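Local structure of erythrocyte membrane protein 1 (Plasmodium falciparum, 6S8T) at residues I60-D70 and S140-M151; D152-K161 and S177-S185. The protein is a parasite surface adhesin, represented by its DBLbeta domain, that binds the host receptor ICAM-1 and so probably lets infected erythrocytes adhere to host cells. All coordinates share one frame; numbering follows the deposited sequence. Where two conformers were deposited one is given.

Overall arrangement
Both interactions use helix 137-163, one after the other along its length, with centres about 18 Å apart. Interaction 1, about 22 Å from the centre of the chain, is partly buried: the largely irregular segment 60-70 lies across the N-terminal half of the helix, and a carboxylate and a water serve the polar groups of the loop. Interaction 2 is deeper, about 11 Å from that centre, with 10 of its 11 touching residues buried; there the helix meets helix 172-194 through aliphatic packing and one aromatic face, with a tyrosine-serine hydrogen bond at one end and a less certain serine-aspartate bond at the other. One backbone N-H, that of N69, is bonded across interaction 1, whereas only side-chain groups bond across interaction 2.

Interaction 1: I60-D70 and S140-M151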
# COMPACT_ATOMS: atom_id res chain seq x y z
N ILE A 60 10.27 22.71 -7.58
CA ILE A 60 10.60 21.35 -7.18
C ILE A 60 10.34 20.35 -8.30
O ILE A 60 10.96 19.29 -8.34
CB ILE A 60 9.82 20.96 -5.90
CG1 ILE A 60 10.35 19.65 -5.33
CG2 ILE A 60 8.33 20.87 -6.19
CD1 ILE A 60 11.83 19.68 -4.99
N CYS A 61 9.44 20.67 -9.23
CA CYS A 61 9.17 19.79 -10.35
C CYS A 61 10.33 19.71 -11.33
O CYS A 61 10.26 18.93 -12.29
CB CYS A 61 7.90 20.23 -11.08
SG CYS A 61 6.44 20.40 -10.02
N ASN A 62 11.40 20.49 -11.13
CA ASN A 62 12.58 20.46 -11.97
C ASN A 62 13.74 19.72 -11.32
O ASN A 62 14.89 19.89 -11.74
CB ASN A 62 13.00 21.88 -12.35
CG ASN A 62 12.00 22.58 -13.24
OD1 ASN A 62 11.29 21.94 -14.02
ND2 ASN A 62 11.94 23.90 -13.14
N ILE A 63 13.48 18.90 -10.30
CA ILE A 63 14.54 18.14 -9.66
C ILE A 63 15.04 17.07 -10.62
O ILE A 63 14.25 16.35 -11.25
CB ILE A 63 14.05 17.53 -8.33
CG1 ILE A 63 15.16 16.72 -7.66
CG2 ILE A 63 12.81 16.67 -8.54
CD1 ILE A 63 14.79 16.20 -6.28
N THR A 64 16.36 16.97 -10.75
CA THR A 64 16.99 16.09 -11.71
C THR A 64 17.75 14.97 -10.99
O THR A 64 17.66 14.81 -9.77
CB THR A 64 17.93 16.89 -12.62
OG1 THR A 64 18.98 17.46 -11.83
CG2 THR A 64 17.16 18.01 -13.31
N LEU A 65 18.49 14.18 -11.77
CA LEU A 65 19.32 13.12 -11.22
C LEU A 65 20.59 13.65 -10.57
O LEU A 65 21.23 12.92 -9.80
CB LEU A 65 19.69 12.11 -12.31
CG LEU A 65 18.68 11.01 -12.67
CD1 LEU A 65 17.38 11.58 -13.23
CD2 LEU A 65 19.31 10.04 -13.66
N GLN A 66 20.98 14.89 -10.87
CA GLN A 66 22.15 15.48 -10.23
C GLN A 66 21.91 15.83 -8.77
O GLN A 66 22.87 15.89 -7.99
CB GLN A 66 22.60 16.73 -11.00
CG GLN A 66 23.06 16.46 -12.42
CD GLN A 66 23.44 17.73 -13.15
OE1 GLN A 66 24.09 17.70 -14.20
NE2 GLN A 66 23.04 18.87 -12.59
N HIS A 67 20.66 16.05 -8.38
CA HIS A 67 20.31 16.40 -7.00
C HIS A 67 20.09 15.15 -6.15
O HIS A 67 19.11 15.03 -5.42
CB HIS A 67 19.08 17.30 -6.99
CG HIS A 67 19.22 18.53 -7.82
ND1 HIS A 67 19.08 18.53 -9.19
CD2 HIS A 67 19.51 19.81 -7.48
CE1 HIS A 67 19.27 19.75 -9.66
NE2 HIS A 67 19.53 20.55 -8.64
N SER A 68 21.03 14.21 -6.25
CA SER A 68 20.94 12.94 -5.55
C SER A 68 22.31 12.53 -5.05
O SER A 68 23.34 12.90 -5.63
CB SER A 68 20.37 11.84 -6.46
OG SER A 68 20.52 10.56 -5.88
N ASN A 69 22.33 11.77 -3.95
CA ASN A 69 23.56 11.23 -3.39
C ASN A 69 23.71 9.74 -3.66
O ASN A 69 24.39 9.03 -2.90
CB ASN A 69 23.62 11.51 -1.88
CG ASN A 69 24.17 12.88 -1.57
OD1 ASN A 69 25.03 13.40 -2.28
ND2 ASN A 69 23.69 13.48 -0.49
N ASP A 70 23.09 9.24 -4.73
CA ASP A 70 23.36 7.89 -5.21
C ASP A 70 24.83 7.78 -5.58
O ASP A 70 25.35 8.58 -6.36
CB ASP A 70 22.46 7.58 -6.41
CG ASP A 70 22.47 6.10 -6.79
OD1 ASP A 70 23.51 5.43 -6.64
OD2 ASP A 70 21.42 5.61 -7.26
N SER A 140 19.84 17.12 2.90
CA SER A 140 20.25 16.21 1.84
C SER A 140 19.33 14.99 1.75
O SER A 140 19.11 14.46 0.66
CB SER A 140 21.70 15.77 2.05
OG SER A 140 22.58 16.88 2.00
N LEU A 141 18.80 14.53 2.89
CA LEU A 141 17.90 13.38 2.87
C LEU A 141 16.59 13.72 2.16
O LEU A 141 16.04 12.88 1.43
CB LEU A 141 17.63 12.89 4.29
CG LEU A 141 16.65 11.72 4.41
CD1 LEU A 141 17.17 10.50 3.67
CD2 LEU A 141 16.37 11.38 5.87
N LEU A 142 16.07 14.93 2.37
CA LEU A 142 14.81 15.32 1.73
C LEU A 142 14.94 15.33 0.21
O LEU A 142 13.99 14.97 -0.49
CB LEU A 142 14.37 16.69 2.24
CG LEU A 142 13.12 17.28 1.58
CD1 LEU A 142 11.92 16.37 1.83
CD2 LEU A 142 12.84 18.69 2.08
N GLY A 143 16.10 15.72 -0.31
CA GLY A 143 16.29 15.73 -1.75
C GLY A 143 16.13 14.36 -2.37
O GLY A 143 15.46 14.20 -3.40
N ASP A 144 16.74 13.34 -1.76
CA ASP A 144 16.63 11.99 -2.31
C ASP A 144 15.25 11.39 -2.09
O ASP A 144 14.79 10.58 -2.90
CB ASP A 144 17.72 11.10 -1.71
CG ASP A 144 18.95 10.99 -2.60
OD1 ASP A 144 18.79 10.72 -3.81
OD2 ASP A 144 20.08 11.20 -2.09
N VAL A 145 14.57 11.78 -1.01
CA VAL A 145 13.20 11.30 -0.79
C VAL A 145 12.25 11.94 -1.80
O VAL A 145 11.35 11.28 -2.32
CB VAL A 145 12.76 11.58 0.66
CG1 VAL A 145 11.28 11.26 0.84
CG2 VAL A 145 13.60 10.76 1.63
N GLN A 146 12.45 13.23 -2.10
CA GLN A 146 11.61 13.89 -3.09
C GLN A 146 11.90 13.38 -4.50
O GLN A 146 10.99 13.31 -5.33
CB GLN A 146 11.79 15.40 -3.02
CG GLN A 146 11.16 16.05 -1.79
CD GLN A 146 11.33 17.55 -1.78
OE1 GLN A 146 12.45 18.06 -1.75
NE2 GLN A 146 10.22 18.28 -1.80
N LEU A 147 13.16 13.04 -4.79
CA LEU A 147 13.48 12.47 -6.10
C LEU A 147 12.82 11.11 -6.28
O LEU A 147 12.26 10.83 -7.34
CB LEU A 147 14.99 12.36 -6.27
CG LEU A 147 15.46 11.72 -7.58
CD1 LEU A 147 15.14 12.62 -8.77
CD2 LEU A 147 16.94 11.40 -7.53
N ALA A 148 12.86 10.27 -5.25
CA ALA A 148 12.22 8.96 -5.34
C ALA A 148 10.71 9.09 -5.46
O ALA A 148 10.08 8.37 -6.24
CB ALA A 148 12.59 8.10 -4.13
N ALA A 149 10.11 10.03 -4.72
CA ALA A 149 8.66 10.20 -4.76
C ALA A 149 8.20 10.67 -6.14
O ALA A 149 7.16 10.22 -6.64
CB ALA A 149 8.22 11.19 -3.68
N LYS A 150 8.95 11.58 -6.77
CA LYS A 150 8.54 12.10 -8.07
C LYS A 150 8.71 11.06 -9.17
O LYS A 150 7.81 10.88 -10.00
CB LYS A 150 9.33 13.37 -8.41
CG LYS A 150 9.16 13.82 -9.86
CD LYS A 150 9.92 15.11 -10.14
CE LYS A 150 9.88 15.45 -11.62
NZ LYS A 150 10.54 14.41 -12.46
N MET A 151 9.85 10.36 -9.19
CA MET A 151 10.07 9.36 -10.22
C MET A 151 9.17 8.15 -10.05
O MET A 151 8.77 7.53 -11.04
CB MET A 151 11.54 8.94 -10.24
CG MET A 151 12.51 10.06 -10.60
SD MET A 151 14.21 9.50 -10.82
CE MET A 151 14.06 8.48 -12.28
O HOH W 1 20.86 12.56 -0.02
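The carboxylate of D144 receives two groups of the loop: S68 OG donates to OD1 at 2.7 Å, and the backbone N of N69 donates to OD2 at 3.0 Å with an N-H...O angle of 162°. Both oxygens use their syn lone pairs, so the one carboxylate spans two successive residues of the loop. OD1 also accepts from N122, while a water donates to D144 OD2 (2.6 Å) and to S140 O and accepts from N69 ND2, which leaves N69 OD1 for the backbone N of K49. S68 OG in turn accepts from D70 N at 3.1 Å. Farther along the helix the contact turns apolar. I63 CD1 packs on L147 CB at 3.8 Å, its chain fully extended (chi1 180°, chi2 175°), and I63 CG2 lies against K150 CD. L147 CD2 reaches S68 CB at 3.6 Å. Q146 crosses I60 at about a right angle; its NE2 is bonded to Q259 O, but its buried OE1 has no hydrogen-bond partner and lies 3.7 Å from I60 CD1. C61 ties the loop covalently to C266 of helix 246-268. At S68 the loop forms an ST turn, set against a helix of the disulfide-linked Duffy-binding-like fold.

Interaction 2: D152-K161 and S177-S185; sequences DADEIIKRYK and SICRAVRYS
The Y160 ring carries I178 on one face: I178 CG1 stands 3.8 Å from the ring centroid and 19° off the normal, a CH-pi contact displaced toward the rim on the CD1 side. S177 OG approaches the ring obliquely and accepts a hydrogen bond from Y160 OH at 2.8 Å. W304 and K307 of helix 293-319 also touch Y160, and E303 of that helix is bonded to S177 OG, so the phenol is linked through the serine to a third helix. With CG anti to the backbone N (chi1 -163°), the ring extends across to helix 172-194. The guanidinium of R180 has S177 CA over one face, and its nitrogens form salt bridges with D277 and E303.

The two segments run roughly antiparallel, their N-to-C directions at 147° and the axes 9.8 Å apart at closest approach, as part of the helical core of the Duffy-binding-like fold; C179 joins this core to C278 by a disulfide. Between the polar ends the packing is aliphatic. I157 CG1 meets I178 CG2 at 3.9 Å, the two side chains crossing at about a right angle. I156 forks over the partner helix: CG2 touches A181 CB at 3.9 Å and also V182 CG2, while CD1 reaches S185 CB. A153 CB faces V182 CG1 at 4.1 Å, where their backbones come close.

At the other end S185 OG lies very close to D152 OD2; with the serine deposited in two conformers and the separation unusually short, this hydrogen bond is doubtful in detail. D152 OD1 is held separately, by a salt bridge to R89 and by the backbone N of C119.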
# COMPACT_ATOMS: atom_id res chain seq x y z
N ASP A 152 8.83 7.79 -8.80
CA ASP A 152 7.93 6.66 -8.60
C ASP A 152 6.51 7.00 -9.03
O ASP A 152 5.80 6.17 -9.60
CB ASP A 152 7.97 6.19 -7.14
CG ASP A 152 7.26 4.86 -6.94
OD1 ASP A 152 7.67 3.85 -7.56
OD2 ASP A 152 6.29 4.81 -6.14
N ALA A 153 6.07 8.24 -8.76
CA ALA A 153 4.76 8.68 -9.22
C ALA A 153 4.68 8.72 -10.74
O ALA A 153 3.66 8.33 -11.33
CB ALA A 153 4.42 10.04 -8.63
N ASP A 154 5.74 9.20 -11.39
CA ASP A 154 5.74 9.24 -12.85
C ASP A 154 5.73 7.84 -13.44
O ASP A 154 5.04 7.58 -14.44
CB ASP A 154 6.96 10.03 -13.35
CG ASP A 154 6.99 10.18 -14.86
OD1 ASP A 154 6.06 10.79 -15.42
OD2 ASP A 154 7.94 9.67 -15.49
N GLU A 155 6.46 6.90 -12.83
CA GLU A 155 6.49 5.53 -13.32
C GLU A 155 5.15 4.83 -13.11
O GLU A 155 4.76 3.98 -13.94
CB GLU A 155 7.61 4.75 -12.64
CG GLU A 155 7.99 3.45 -13.33
CD GLU A 155 8.73 3.69 -14.63
OE1 GLU A 155 9.34 4.76 -14.79
OE2 GLU A 155 8.71 2.79 -15.50
N ILE A 156 4.43 5.15 -12.03
CA ILE A 156 3.14 4.52 -11.79
C ILE A 156 2.14 4.92 -12.87
O ILE A 156 1.41 4.08 -13.40
CB ILE A 156 2.62 4.90 -10.38
CG1 ILE A 156 3.38 4.13 -9.30
CG2 ILE A 156 1.12 4.63 -10.27
CD1 ILE A 156 3.05 4.60 -7.89
N ILE A 157 2.09 6.21 -13.21
CA ILE A 157 1.14 6.68 -14.20
C ILE A 157 1.41 6.04 -15.56
O ILE A 157 0.49 5.55 -16.23
CB ILE A 157 1.18 8.22 -14.27
CG1 ILE A 157 0.73 8.81 -12.93
CG2 ILE A 157 0.32 8.73 -15.43
CD1 ILE A 157 0.83 10.31 -12.83
N LYS A 158 2.68 6.00 -15.97
CA LYS A 158 3.00 5.49 -17.30
C LYS A 158 2.84 3.97 -17.38
O LYS A 158 2.31 3.45 -18.37
CB LYS A 158 4.42 5.89 -17.70
CG LYS A 158 4.62 7.40 -17.86
CD LYS A 158 6.04 7.73 -18.30
CE LYS A 158 6.26 9.24 -18.39
NZ LYS A 158 5.31 9.89 -19.35
N ARG A 159 3.30 3.24 -16.36
CA ARG A 159 3.23 1.78 -16.42
C ARG A 159 1.80 1.28 -16.24
O ARG A 159 1.46 0.21 -16.76
CB ARG A 159 4.14 1.15 -15.37
CG ARG A 159 5.61 1.19 -15.74
CD ARG A 159 6.44 0.36 -14.79
NE ARG A 159 7.83 0.25 -15.25
CZ ARG A 159 8.26 -0.70 -16.07
NH1 ARG A 159 9.53 -0.74 -16.43
NH2 ARG A 159 7.42 -1.63 -16.52
N TYR A 160 0.96 2.01 -15.51
CA TYR A 160 -0.44 1.62 -15.40
C TYR A 160 -1.12 1.70 -16.76
O TYR A 160 -1.85 0.78 -17.16
CB TYR A 160 -1.16 2.52 -14.39
CG TYR A 160 -2.49 1.97 -13.91
CD1 TYR A 160 -3.62 2.00 -14.72
CD2 TYR A 160 -2.61 1.42 -12.64
CE1 TYR A 160 -4.83 1.50 -14.28
CE2 TYR A 160 -3.82 0.92 -12.19
CZ TYR A 160 -4.92 0.96 -13.01
OH TYR A 160 -6.12 0.46 -12.56
N LYS A 161 -0.90 2.80 -17.48
CA LYS A 161 -1.48 2.93 -18.82
C LYS A 161 -0.87 1.92 -19.79
O LYS A 161 -1.57 1.43 -20.68
CB LYS A 161 -1.29 4.36 -19.33
CG LYS A 161 -2.10 5.39 -18.56
CD LYS A 161 -2.07 6.76 -19.22
CE LYS A 161 -0.74 7.47 -19.02
NZ LYS A 161 -0.74 8.83 -19.63
N SER A 177 -8.28 4.91 -9.92
CA SER A 177 -7.40 3.81 -9.54
C SER A 177 -5.94 4.23 -9.58
O SER A 177 -5.14 3.81 -8.73
CB SER A 177 -7.66 2.60 -10.45
OG SER A 177 -6.90 1.48 -10.05
N ILE A 178 -5.56 5.05 -10.56
CA ILE A 178 -4.19 5.56 -10.64
C ILE A 178 -3.91 6.52 -9.49
O ILE A 178 -2.83 6.51 -8.89
CB ILE A 178 -3.93 6.22 -12.00
CG1 ILE A 178 -4.08 5.21 -13.14
CG2 ILE A 178 -2.55 6.84 -12.04
CD1 ILE A 178 -3.90 5.83 -14.53
N CYS A 179 -4.89 7.38 -9.17
CA CYS A 179 -4.72 8.31 -8.05
C CYS A 179 -4.52 7.56 -6.74
O CYS A 179 -3.69 7.95 -5.91
CB CYS A 179 -5.91 9.27 -7.98
SG CYS A 179 -6.02 10.47 -9.36
N ARG A 180 -5.27 6.46 -6.54
CA ARG A 180 -5.11 5.67 -5.31
C ARG A 180 -3.73 5.02 -5.24
O ARG A 180 -3.13 4.94 -4.16
CB ARG A 180 -6.21 4.61 -5.21
CG ARG A 180 -7.57 5.13 -4.76
CD ARG A 180 -8.53 4.00 -4.40
NE ARG A 180 -8.74 3.06 -5.51
CZ ARG A 180 -9.71 3.18 -6.41
NH1 ARG A 180 -9.82 2.28 -7.38
NH2 ARG A 180 -10.57 4.18 -6.35
N ALA A 181 -3.21 4.55 -6.38
CA ALA A 181 -1.90 3.90 -6.39
C ALA A 181 -0.80 4.87 -6.00
O ALA A 181 0.16 4.49 -5.31
CB ALA A 181 -1.63 3.30 -7.77
N VAL A 182 -0.90 6.13 -6.44
CA VAL A 182 0.08 7.14 -6.04
C VAL A 182 -0.05 7.45 -4.55
O VAL A 182 0.95 7.73 -3.88
CB VAL A 182 -0.07 8.39 -6.92
CG1 VAL A 182 0.93 9.47 -6.51
CG2 VAL A 182 0.13 8.03 -8.40
N ARG A 183 -1.27 7.40 -4.00
CA ARG A 183 -1.44 7.62 -2.57
C ARG A 183 -0.89 6.45 -1.76
O ARG A 183 -0.30 6.65 -0.69
CB ARG A 183 -2.91 7.86 -2.24
CG ARG A 183 -3.45 9.16 -2.84
CD ARG A 183 -4.97 9.22 -2.80
NE ARG A 183 -5.49 9.11 -1.44
CZ ARG A 183 -6.77 9.21 -1.12
NH1 ARG A 183 -7.68 9.44 -2.07
NH2 ARG A 183 -7.16 9.09 0.14
N TYR A 184 -1.05 5.22 -2.27
CA TYR A 184 -0.44 4.06 -1.64
C TYR A 184 1.08 4.17 -1.63
O TYR A 184 1.73 3.77 -0.65
CB TYR A 184 -0.87 2.78 -2.35
CG TYR A 184 -2.34 2.43 -2.22
CD1 TYR A 184 -3.02 2.66 -1.03
CD2 TYR A 184 -3.04 1.86 -3.28
CE1 TYR A 184 -4.36 2.34 -0.90
CE2 TYR A 184 -4.38 1.54 -3.16
CZ TYR A 184 -5.04 1.78 -1.97
OH TYR A 184 -6.37 1.46 -1.84
N SER A 185 1.67 4.68 -2.71
CA SER A 185 3.13 4.81 -2.77
C SER A 185 3.63 5.89 -1.82
O SER A 185 4.69 5.74 -1.20
CB SER A 185 3.57 5.13 -4.20
OG SER A 185 4.91 5.59 -4.23